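Local coordinates for Exo-beta-1,4-mannosidase (Rhizomucor miehei, PDB 4LYP), which probably removes terminal beta-linked mannose residues from beta-1,4-mannosides by hydrolysis as a TIM-barrel enzyme of glycoside hydrolase family 5, with transglycosylation activity as well, at residues E35-K40 with T49-P54; E53-R58 with K442-L447; N373-L378 with A438-V443. All blocks are in the same frame, centred on the assembly; numbering follows the deposited sequence.

Interaction 1 (E35-K40 with T49-P54); sequences EFAFVK and TRYGEP
Phe36 lays one face of its ring over the backbone of Tyr51, whose CA stands 3.6 Å from the ring centroid, almost on the ring normal, in a CH-pi contact. With chi1 of Phe36 at -162°, its CG lies opposite the backbone N and the ring reaches across to the other segment. The Tyr51 ring turns its edge to the same phenyl group in an offset edge-to-face pair, planes at 72°, with Tyr51 CD1 3.8 Å from Phe36 CD2. Tyr51 CE1 also meets Ala37 CB, 3.5 Å away and oblique to the ring, a close fit that suits a lone methyl.

Tyr51 and Gly52 are the inner residues of a type I' beta turn from Arg50 to Glu53, the tight turn of a beta hairpin between strands 48-50 and 53-61. Both have positive phi, a conformation glycine adopts easily. Tyr51 N is tied back to Phe36 O by a hydrogen bond. At the first position of the turn, the Arg50 side chain is extended from CG to NE and reaches the N-terminal segment, where NE, 2.8 Å from Ala37 O, makes a nearly straight bond (173°) close to the guanidinium plane. NH2 adds a weak bond to the same oxygen and another weak one to Pro228 O, while the Tyr51 hydroxyl lies over a guanidinium face.

Lys40 and Thr49 form an antiparallel hydrogen-bonded pair, bonded N to O in both directions. The Lys40 chain bends at its last torsion, so that NZ curls back to Phe38 O and Glu35 O, 2.8 Å from each. Glu35 O also receives Phe38 N, which closes a type I turn, on the opposite face of its carbonyl plane. A water accepts from Lys40 NZ and Gly52 N and is hydrogen-bonded to Thr49 OG1, linking the lysine to the hairpin turn.

Interaction 2 (E53-R58 with K442-L447); sequences EPYLIR and KVQKEL. With GAI (guanidine), chain D.
With its CG opposite the backbone N (chi1 -175°) and the next torsion extended too, Gln444 stretches from its helix to Leu56, at the break in strand 53-61. There OE1 accepts Leu56 N at 3.1 Å along a nearly straight N-H line (174°), from a donor tilted out of the amide plane. Two waters also donate to OE1, so three bonds grip it. One of these waters links it to Leu56 O and Arg58 NE, the other to Arg58 NH2. At the far side of the amide, NE2 donates a hydrogen bond to a water, which in turn donates to Glu53 OE1. A glutamine suits the place, since it has both an acceptor and a donor to offer.

Beside this polar bridge, Leu56 CD1 lies 3.9 Å from Val443 CG1, and Pro54 CG is 4.1 Å from Leu447 CB. Leu56 CD2, 3.3 Å from N3 of the bound guanidine, joins Pro54 CB and Leu447 CD1 in lining its pocket; Lys46 O accepts a hydrogen bond from this ligand.

The strand and helix axes run roughly antiparallel, 7.7 Å apart. Tyr55 lies on the other strand face, its OH hydrogen-bonded to Thr144 OG1 of strand 144-148, while Val443 continues onto helix 362-380.

Interaction 3 (N373-L378 with A438-V443); sequences NQIVSL and ANLLKV
Val376 divides its two methyl groups among the side chains of the facing helix. Its chi1 of 168° puts CG1 opposite the backbone N and CG2 opposite the carbonyl carbon, so the fork opens toward different neighbours. CG1 meets CG2 of Val443 at 3.9 Å, the two valines crossing obliquely. CG2 goes the other way, to CB of Asn439, also at 3.9 Å, and here the side chains stand at about a right angle. On the buried side, CD1 of Leu440 comes to 4.3 Å from Val376 CG2. It gets there because CG of Leu440 is opposite its backbone N (chi1 -159°), which carries the branched end over to the other helix. The same methyl lies 4.5 Å from Ile375 CG2, a looser contact.

Tyr436, one turn earlier on helix 429-448, also touches Val376. The valine thus sits among Tyr436, Asn439, Leu440 and Val443, an arrangement resembling a knob in a hole. A compact beta-branched residue suits such a site, since its two methyls diverge directly from CB. No direct hydrogen bond spans the contact. On its more exposed side, however, a water donates to Asn373 OD1, 2.9 Å away, and accepts from Asn439 ND2, so two asparagines can bridge the gap where apolar packing ends.

The helix segments run almost parallel, 3° between their directions, with axes 9.7 Å apart. They belong to neighbouring helices of the outer layer of the TIM barrel, joined in sequence through strand 386-394. Helix 308-329 flanks helix 362-380 through Leu319, which touches Ile375, whereas Leu440 rests inward on Leu56 and Arg58 of strand 53-61.

Overall arrangement
Strand 53-61 and helix 429-448 connect the set. Interaction 1 lies around the hairpin leading into the strand; interaction 2 begins where 1 ends and packs the strand's start against the C-terminal helix; interaction 3, opening after 1 has closed, joins that helix to helix 362-380, so 2 and 3 both finish on helix 429-448. Centres of 1 and 2 are about 12 Å apart and those of 2 and 3 about 9 Å, while 1 and 3, about 20 Å apart, do not touch. Tyr55 packs on Val39 and Arg50; Leu56 and Arg58 meet Leu440 and Leu441. Residues from both chain ends thus meet around the start of strand 53-61, beside a guanidine pocket separate from that containing Glu238 and Glu416.

Interaction 1 (E35-K40 with T49-P54)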
loop_
_atom_site.group_PDB
_atom_site.type_symbol
_atom_site.label_atom_id
_atom_site.label_comp_id
_atom_site.label_asym_id
_atom_site.label_seq_id
_atom_site.Cartn_x
_atom_site.Cartn_y
_atom_site.Cartn_z
ATOM N N GLU A 35 -6.466 -25.353 4.212
ATOM C CA GLU A 35 -5.892 -24.125 3.703
ATOM C C GLU A 35 -6.578 -23.700 2.413
ATOM O O GLU A 35 -6.069 -22.842 1.714
ATOM C CB GLU A 35 -4.380 -24.260 3.546
ATOM C CG GLU A 35 -3.774 -24.640 4.922
ATOM C CD GLU A 35 -2.282 -24.875 4.904
ATOM O OE1 GLU A 35 -1.540 -24.320 4.036
ATOM O OE2 GLU A 35 -1.831 -25.660 5.807
ATOM N N PHE A 36 -7.804 -24.140 2.203
ATOM C CA PHE A 36 -8.562 -23.769 0.979
ATOM C C PHE A 36 -8.744 -22.245 0.755
ATOM O O PHE A 36 -8.672 -21.760 -0.364
ATOM C CB PHE A 36 -9.926 -24.490 1.036
ATOM C CG PHE A 36 -10.660 -24.594 -0.268
ATOM C CD1 PHE A 36 -10.119 -25.187 -1.392
ATOM C CD2 PHE A 36 -11.988 -24.207 -0.287
ATOM C CE1 PHE A 36 -10.903 -25.357 -2.549
ATOM C CE2 PHE A 36 -12.772 -24.361 -1.411
ATOM C CZ PHE A 36 -12.203 -24.912 -2.543
ATOM N N ALA A 37 -8.944 -21.538 1.846
ATOM C CA ALA A 37 -9.210 -20.115 1.854
ATOM C C ALA A 37 -7.980 -19.250 1.794
ATOM O O ALA A 37 -8.087 -18.017 1.636
ATOM C CB ALA A 37 -10.064 -19.755 3.079
ATOM N N PHE A 38 -6.769 -19.841 1.880
ATOM C CA PHE A 38 -5.562 -19.004 1.778
ATOM C C PHE A 38 -5.320 -18.688 0.327
ATOM O O PHE A 38 -5.388 -19.569 -0.560
ATOM C CB PHE A 38 -4.353 -19.723 2.370
ATOM C CG PHE A 38 -4.391 -19.774 3.879
ATOM C CD1 PHE A 38 -3.682 -18.847 4.666
ATOM C CD2 PHE A 38 -5.172 -20.714 4.550
ATOM C CE1 PHE A 38 -3.794 -18.825 6.017
ATOM C CE2 PHE A 38 -5.255 -20.681 5.937
ATOM C CZ PHE A 38 -4.504 -19.769 6.672
ATOM N N VAL A 39 -4.912 -17.442 0.065
ATOM C CA VAL A 39 -4.501 -17.081 -1.313
ATOM C C VAL A 39 -3.164 -17.743 -1.564
ATOM O O VAL A 39 -2.268 -17.739 -0.706
ATOM C CB VAL A 39 -4.425 -15.542 -1.457
ATOM C CG1 VAL A 39 -3.988 -15.203 -2.881
ATOM C CG2 VAL A 39 -5.734 -14.904 -1.127
ATOM N N LYS A 40 -2.998 -18.291 -2.793
ATOM C CA LYS A 40 -1.787 -19.051 -3.140
ATOM C C LYS A 40 -1.324 -18.572 -4.496
ATOM O O LYS A 40 -2.054 -17.879 -5.227
ATOM C CB LYS A 40 -2.097 -20.563 -3.234
ATOM C CG LYS A 40 -2.765 -21.074 -1.990
ATOM C CD LYS A 40 -3.188 -22.543 -2.107
ATOM C CE LYS A 40 -4.075 -22.946 -0.898
ATOM N NZ LYS A 40 -5.492 -22.324 -0.979
ATOM N N THR A 49 -4.479 -18.072 -6.690
ATOM C CA THR A 49 -5.689 -18.875 -6.532
ATOM C C THR A 49 -6.216 -18.641 -5.147
ATOM O O THR A 49 -5.496 -18.284 -4.223
ATOM C CB THR A 49 -5.431 -20.390 -6.776
ATOM O OG1 THR A 49 -4.606 -20.925 -5.761
ATOM C CG2 THR A 49 -4.766 -20.628 -8.126
ATOM N N ARG A 50 -7.506 -18.941 -4.987
ATOM C CA ARG A 50 -8.167 -18.960 -3.671
ATOM C C ARG A 50 -9.402 -19.855 -3.851
ATOM O O ARG A 50 -10.074 -19.728 -4.916
ATOM C CB ARG A 50 -8.586 -17.537 -3.213
ATOM C CG ARG A 50 -8.887 -17.535 -1.724
ATOM C CD ARG A 50 -9.471 -16.194 -1.301
ATOM N NE ARG A 50 -9.496 -16.133 0.171
ATOM C CZ ARG A 50 -10.210 -15.289 0.907
ATOM N NH1 ARG A 50 -11.112 -14.458 0.336
ATOM N NH2 ARG A 50 -9.999 -15.246 2.239
ATOM N N TYR A 51 -9.685 -20.724 -2.870
ATOM C CA TYR A 51 -10.878 -21.587 -3.010
ATOM C C TYR A 51 -10.802 -22.427 -4.283
ATOM O O TYR A 51 -11.864 -22.758 -4.849
ATOM C CB TYR A 51 -12.207 -20.832 -2.907
ATOM C CG TYR A 51 -12.396 -19.942 -1.717
ATOM C CD1 TYR A 51 -12.479 -20.486 -0.432
ATOM C CD2 TYR A 51 -12.468 -18.543 -1.897
ATOM C CE1 TYR A 51 -12.681 -19.643 0.683
ATOM C CE2 TYR A 51 -12.659 -17.710 -0.779
ATOM C CZ TYR A 51 -12.702 -18.236 0.474
ATOM O OH TYR A 51 -12.950 -17.458 1.598
ATOM N N GLY A 52 -9.594 -22.825 -4.684
ATOM C CA GLY A 52 -9.462 -23.736 -5.859
ATOM C C GLY A 52 -9.724 -23.061 -7.177
ATOM O O GLY A 52 -9.838 -23.770 -8.179
ATOM N N GLU A 53 -9.805 -21.732 -7.202
ATOM C CA GLU A 53 -10.111 -20.981 -8.449
ATOM C C GLU A 53 -9.141 -19.828 -8.637
ATOM O O GLU A 53 -8.557 -19.343 -7.654
ATOM C CB GLU A 53 -11.531 -20.410 -8.427
ATOM C CG GLU A 53 -12.577 -21.507 -8.345
ATOM C CD GLU A 53 -13.953 -20.944 -8.119
ATOM O OE1 GLU A 53 -14.219 -19.765 -8.091
ATOM O OE2 GLU A 53 -14.847 -21.807 -7.966
ATOM N N PRO A 54 -8.932 -19.369 -9.854
ATOM C CA PRO A 54 -8.127 -18.118 -10.054
ATOM C C PRO A 54 -8.643 -17.023 -9.138
ATOM O O PRO A 54 -9.828 -16.913 -8.861
ATOM C CB PRO A 54 -8.369 -17.809 -11.540
ATOM C CG PRO A 54 -8.563 -19.183 -12.177
ATOM C CD PRO A 54 -9.443 -19.928 -11.122
HETATM O O HOH W 1 -6.619 -22.309 -3.919
#

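Interaction 2 (E53-R58 with K442-L447)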
loop_
_atom_site.group_PDB
_atom_site.type_symbol
_atom_site.label_atom_id
_atom_site.label_comp_id
_atom_site.label_asym_id
_atom_site.label_seq_id
_atom_site.Cartn_x
_atom_site.Cartn_y
_atom_site.Cartn_z
ATOM N N GLU A 53 -9.805 -21.732 -7.202
ATOM C CA GLU A 53 -10.111 -20.981 -8.449
ATOM C C GLU A 53 -9.141 -19.828 -8.637
ATOM O O GLU A 53 -8.557 -19.343 -7.654
ATOM C CB GLU A 53 -11.531 -20.410 -8.427
ATOM C CG GLU A 53 -12.577 -21.507 -8.345
ATOM C CD GLU A 53 -13.953 -20.944 -8.119
ATOM O OE1 GLU A 53 -14.219 -19.765 -8.091
ATOM O OE2 GLU A 53 -14.847 -21.807 -7.966
ATOM N N PRO A 54 -8.932 -19.369 -9.854
ATOM C CA PRO A 54 -8.127 -18.118 -10.054
ATOM C C PRO A 54 -8.643 -17.023 -9.138
ATOM O O PRO A 54 -9.828 -16.913 -8.861
ATOM C CB PRO A 54 -8.369 -17.809 -11.540
ATOM C CG PRO A 54 -8.563 -19.183 -12.177
ATOM C CD PRO A 54 -9.443 -19.928 -11.122
ATOM N N TYR A 55 -7.691 -16.136 -8.765
ATOM C CA TYR A 55 -8.025 -15.010 -7.890
ATOM C C TYR A 55 -7.362 -13.761 -8.455
ATOM O O TYR A 55 -6.130 -13.684 -8.559
ATOM C CB TYR A 55 -7.549 -15.337 -6.464
ATOM C CG TYR A 55 -7.893 -14.301 -5.422
ATOM C CD1 TYR A 55 -9.233 -14.209 -4.982
ATOM C CD2 TYR A 55 -6.975 -13.477 -4.816
ATOM C CE1 TYR A 55 -9.613 -13.293 -4.003
ATOM C CE2 TYR A 55 -7.301 -12.596 -3.825
ATOM C CZ TYR A 55 -8.606 -12.481 -3.444
ATOM O OH TYR A 55 -8.948 -11.551 -2.471
ATOM N N LEU A 56 -8.163 -12.796 -8.903
ATOM C CA LEU A 56 -7.683 -11.512 -9.396
ATOM C C LEU A 56 -7.937 -10.438 -8.364
ATOM O O LEU A 56 -8.887 -10.446 -7.587
ATOM C CB LEU A 56 -8.323 -11.161 -10.738
ATOM C CG LEU A 56 -7.861 -12.040 -11.931
ATOM C CD1 LEU A 56 -8.656 -11.686 -13.167
ATOM C CD2 LEU A 56 -6.421 -11.771 -12.300
ATOM N N ILE A 57 -7.033 -9.466 -8.378
ATOM C CA ILE A 57 -6.986 -8.410 -7.327
ATOM C C ILE A 57 -7.778 -7.164 -7.736
ATOM O O ILE A 57 -7.316 -6.338 -8.538
ATOM C CB ILE A 57 -5.500 -8.044 -7.008
ATOM C CG1 ILE A 57 -4.677 -9.307 -6.644
ATOM C CG2 ILE A 57 -5.467 -6.976 -5.918
ATOM C CD1 ILE A 57 -5.241 -10.154 -5.472
ATOM N N ARG A 58 -8.982 -7.088 -7.164
ATOM C CA ARG A 58 -9.863 -5.933 -7.329
ATOM C C ARG A 58 -9.590 -5.012 -6.152
ATOM O O ARG A 58 -10.330 -5.020 -5.149
ATOM C CB ARG A 58 -11.325 -6.411 -7.348
ATOM C CG ARG A 58 -11.679 -7.205 -8.600
ATOM C CD ARG A 58 -13.093 -7.791 -8.480
ATOM N NE ARG A 58 -13.153 -8.978 -7.625
ATOM C CZ ARG A 58 -14.146 -9.262 -6.758
ATOM N NH1 ARG A 58 -15.053 -8.365 -6.407
ATOM N NH2 ARG A 58 -14.193 -10.494 -6.239
ATOM N N LYS A 442 -15.369 -10.654 -14.000
ATOM C CA LYS A 442 -15.790 -11.411 -15.143
ATOM C C LYS A 442 -14.625 -12.214 -15.762
ATOM O O LYS A 442 -14.761 -13.376 -16.113
ATOM C CB LYS A 442 -16.442 -10.490 -16.178
ATOM C CG LYS A 442 -16.960 -11.221 -17.409
ATOM C CD LYS A 442 -17.601 -10.252 -18.390
ATOM C CE LYS A 442 -18.252 -10.942 -19.591
ATOM N NZ LYS A 442 -19.764 -10.949 -19.491
ATOM N N VAL A 443 -13.469 -11.597 -15.862
ATOM C CA VAL A 443 -12.276 -12.265 -16.351
ATOM C C VAL A 443 -11.935 -13.425 -15.449
ATOM O O VAL A 443 -11.624 -14.544 -15.892
ATOM C CB VAL A 443 -11.074 -11.316 -16.571
ATOM C CG1 VAL A 443 -9.828 -12.098 -16.869
ATOM C CG2 VAL A 443 -11.372 -10.315 -17.685
ATOM N N GLN A 444 -11.955 -13.182 -14.136
ATOM C CA GLN A 444 -11.615 -14.258 -13.176
ATOM C C GLN A 444 -12.532 -15.499 -13.426
ATOM O O GLN A 444 -12.049 -16.628 -13.433
ATOM C CB GLN A 444 -11.781 -13.813 -11.723
ATOM C CG GLN A 444 -11.330 -14.871 -10.735
ATOM C CD GLN A 444 -11.677 -14.469 -9.323
ATOM O OE1 GLN A 444 -11.142 -13.483 -8.766
ATOM N NE2 GLN A 444 -12.663 -15.141 -8.774
ATOM N N LYS A 445 -13.828 -15.249 -13.616
ATOM C CA LYS A 445 -14.764 -16.332 -13.906
ATOM C C LYS A 445 -14.448 -17.036 -15.207
ATOM O O LYS A 445 -14.415 -18.250 -15.222
ATOM C CB LYS A 445 -16.187 -15.809 -13.827
ATOM C CG LYS A 445 -16.602 -15.390 -12.406
ATOM C CD LYS A 445 -18.029 -14.825 -12.317
ATOM C CE LYS A 445 -18.350 -14.276 -10.892
ATOM N NZ LYS A 445 -19.553 -13.366 -10.704
ATOM N N GLU A 446 -14.134 -16.300 -16.262
ATOM C CA GLU A 446 -13.733 -16.962 -17.528
ATOM C C GLU A 446 -12.534 -17.847 -17.298
ATOM O O GLU A 446 -12.465 -18.994 -17.812
ATOM C CB GLU A 446 -13.392 -15.930 -18.587
ATOM C CG GLU A 446 -14.514 -15.105 -19.113
ATOM C CD GLU A 446 -15.686 -15.879 -19.617
ATOM O OE1 GLU A 446 -15.465 -16.988 -20.172
ATOM O OE2 GLU A 446 -16.852 -15.329 -19.391
ATOM N N LEU A 447 -11.530 -17.373 -16.542
ATOM C CA LEU A 447 -10.322 -18.138 -16.268
ATOM C C LEU A 447 -10.576 -19.323 -15.395
ATOM O O LEU A 447 -9.699 -20.207 -15.316
ATOM C CB LEU A 447 -9.245 -17.206 -15.652
ATOM C CG LEU A 447 -8.785 -16.058 -16.501
ATOM C CD1 LEU A 447 -7.799 -15.185 -15.696
ATOM C CD2 LEU A 447 -8.114 -16.564 -17.801
HETATM C C GAI D . -5.074 -15.620 -12.954
HETATM N N1 GAI D . -5.413 -16.980 -13.353
HETATM N N2 GAI D . -3.957 -14.738 -13.140
HETATM N N3 GAI D . -5.898 -15.034 -12.160
HETATM O O HOH W 2 -13.781 -17.672 -9.808
HETATM O O HOH W 3 -11.426 -10.743 -8.901
HETATM O O HOH W 4 -12.278 -12.645 -6.277
#

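Interaction 3 (N373-L378 with A438-V443)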
loop_
_atom_site.group_PDB
_atom_site.type_symbol
_atom_site.label_atom_id
_atom_site.label_comp_id
_atom_site.label_asym_id
_atom_site.label_seq_id
_atom_site.Cartn_x
_atom_site.Cartn_y
_atom_site.Cartn_z
ATOM N N ASN A 373 -8.566 -0.629 -18.246
ATOM C CA ASN A 373 -8.881 -1.400 -19.405
ATOM C C ASN A 373 -7.670 -2.204 -19.916
ATOM O O ASN A 373 -7.816 -3.355 -20.362
ATOM C CB ASN A 373 -9.377 -0.506 -20.519
ATOM C CG ASN A 373 -10.794 0.008 -20.266
ATOM O OD1 ASN A 373 -11.539 -0.592 -19.445
ATOM N ND2 ASN A 373 -11.158 1.037 -20.957
ATOM N N GLN A 374 -6.470 -1.658 -19.774
ATOM C CA GLN A 374 -5.275 -2.391 -20.148
ATOM C C GLN A 374 -5.075 -3.574 -19.201
ATOM O O GLN A 374 -4.671 -4.673 -19.641
ATOM C CB GLN A 374 -4.065 -1.444 -20.181
ATOM C CG GLN A 374 -2.846 -2.157 -20.722
ATOM C CD GLN A 374 -1.661 -1.212 -20.811
ATOM O OE1 GLN A 374 -1.769 -0.026 -20.466
ATOM N NE2 GLN A 374 -0.499 -1.698 -21.256
ATOM N N ILE A 375 -5.245 -3.349 -17.889
ATOM C CA ILE A 375 -5.092 -4.420 -16.946
ATOM C C ILE A 375 -6.090 -5.556 -17.219
ATOM O O ILE A 375 -5.736 -6.742 -17.160
ATOM C CB ILE A 375 -5.199 -3.932 -15.501
ATOM C CG1 ILE A 375 -4.000 -3.042 -15.156
ATOM C CG2 ILE A 375 -5.258 -5.130 -14.532
ATOM C CD1 ILE A 375 -4.211 -2.214 -13.901
ATOM N N VAL A 376 -7.331 -5.214 -17.553
ATOM C CA VAL A 376 -8.311 -6.261 -17.841
ATOM C C VAL A 376 -7.804 -7.083 -19.047
ATOM O O VAL A 376 -7.937 -8.325 -19.017
ATOM C CB VAL A 376 -9.732 -5.603 -18.139
ATOM C CG1 VAL A 376 -10.674 -6.628 -18.731
ATOM C CG2 VAL A 376 -10.274 -5.075 -16.793
ATOM N N SER A 377 -7.298 -6.431 -20.080
ATOM C CA SER A 377 -6.839 -7.139 -21.258
ATOM C C SER A 377 -5.626 -8.004 -20.909
ATOM O O SER A 377 -5.534 -9.226 -21.254
ATOM C CB SER A 377 -6.509 -6.099 -22.358
ATOM O OG SER A 377 -6.095 -6.814 -23.490
ATOM N N LEU A 378 -4.640 -7.477 -20.137
ATOM C CA LEU A 378 -3.474 -8.263 -19.719
ATOM C C LEU A 378 -3.881 -9.450 -18.810
ATOM O O LEU A 378 -3.326 -10.560 -18.909
ATOM C CB LEU A 378 -2.418 -7.438 -19.000
ATOM C CG LEU A 378 -1.730 -6.379 -19.918
ATOM C CD1 LEU A 378 -1.051 -5.350 -19.045
ATOM C CD2 LEU A 378 -0.693 -7.126 -20.748
ATOM N N ALA A 438 -15.920 -5.019 -11.716
ATOM C CA ALA A 438 -16.858 -5.950 -12.393
ATOM C C ALA A 438 -16.168 -6.611 -13.594
ATOM O O ALA A 438 -16.326 -7.849 -13.780
ATOM C CB ALA A 438 -18.104 -5.200 -12.776
ATOM N N ASN A 439 -15.424 -5.857 -14.385
ATOM C CA ASN A 439 -14.764 -6.417 -15.532
ATOM C C ASN A 439 -13.690 -7.446 -15.135
ATOM O O ASN A 439 -13.553 -8.507 -15.770
ATOM C CB ASN A 439 -14.117 -5.314 -16.362
ATOM C CG ASN A 439 -15.098 -4.431 -17.067
ATOM O OD1 ASN A 439 -16.285 -4.806 -17.259
ATOM N ND2 ASN A 439 -14.643 -3.199 -17.403
ATOM N N LEU A 440 -12.948 -7.178 -14.066
ATOM C CA LEU A 440 -11.879 -8.084 -13.645
ATOM C C LEU A 440 -12.499 -9.326 -13.034
ATOM O O LEU A 440 -11.982 -10.444 -13.267
ATOM C CB LEU A 440 -11.016 -7.385 -12.625
ATOM C CG LEU A 440 -9.621 -7.974 -12.470
ATOM C CD1 LEU A 440 -8.774 -7.776 -13.755
ATOM C CD2 LEU A 440 -8.871 -7.276 -11.326
ATOM N N LEU A 441 -13.611 -9.199 -12.304
ATOM C CA LEU A 441 -14.280 -10.418 -11.808
ATOM C C LEU A 441 -14.827 -11.272 -12.957
ATOM O O LEU A 441 -14.712 -12.529 -12.884
ATOM C CB LEU A 441 -15.405 -10.051 -10.830
ATOM C CG LEU A 441 -16.168 -11.221 -10.227
ATOM C CD1 LEU A 441 -15.224 -12.176 -9.529
ATOM C CD2 LEU A 441 -17.242 -10.634 -9.285
ATOM N N LYS A 442 -15.369 -10.654 -14.000
ATOM C CA LYS A 442 -15.790 -11.411 -15.143
ATOM C C LYS A 442 -14.625 -12.214 -15.762
ATOM O O LYS A 442 -14.761 -13.376 -16.113
ATOM C CB LYS A 442 -16.442 -10.490 -16.178
ATOM C CG LYS A 442 -16.960 -11.221 -17.409
ATOM C CD LYS A 442 -17.601 -10.252 -18.390
ATOM C CE LYS A 442 -18.252 -10.942 -19.591
ATOM N NZ LYS A 442 -19.764 -10.949 -19.491
ATOM N N VAL A 443 -13.469 -11.597 -15.862
ATOM C CA VAL A 443 -12.276 -12.265 -16.351
ATOM C C VAL A 443 -11.935 -13.425 -15.449
ATOM O O VAL A 443 -11.624 -14.544 -15.892
ATOM C CB VAL A 443 -11.074 -11.316 -16.571
ATOM C CG1 VAL A 443 -9.828 -12.098 -16.869
ATOM C CG2 VAL A 443 -11.372 -10.315 -17.685
HETATM O O HOH W 5 -12.230 -1.590 -16.793
#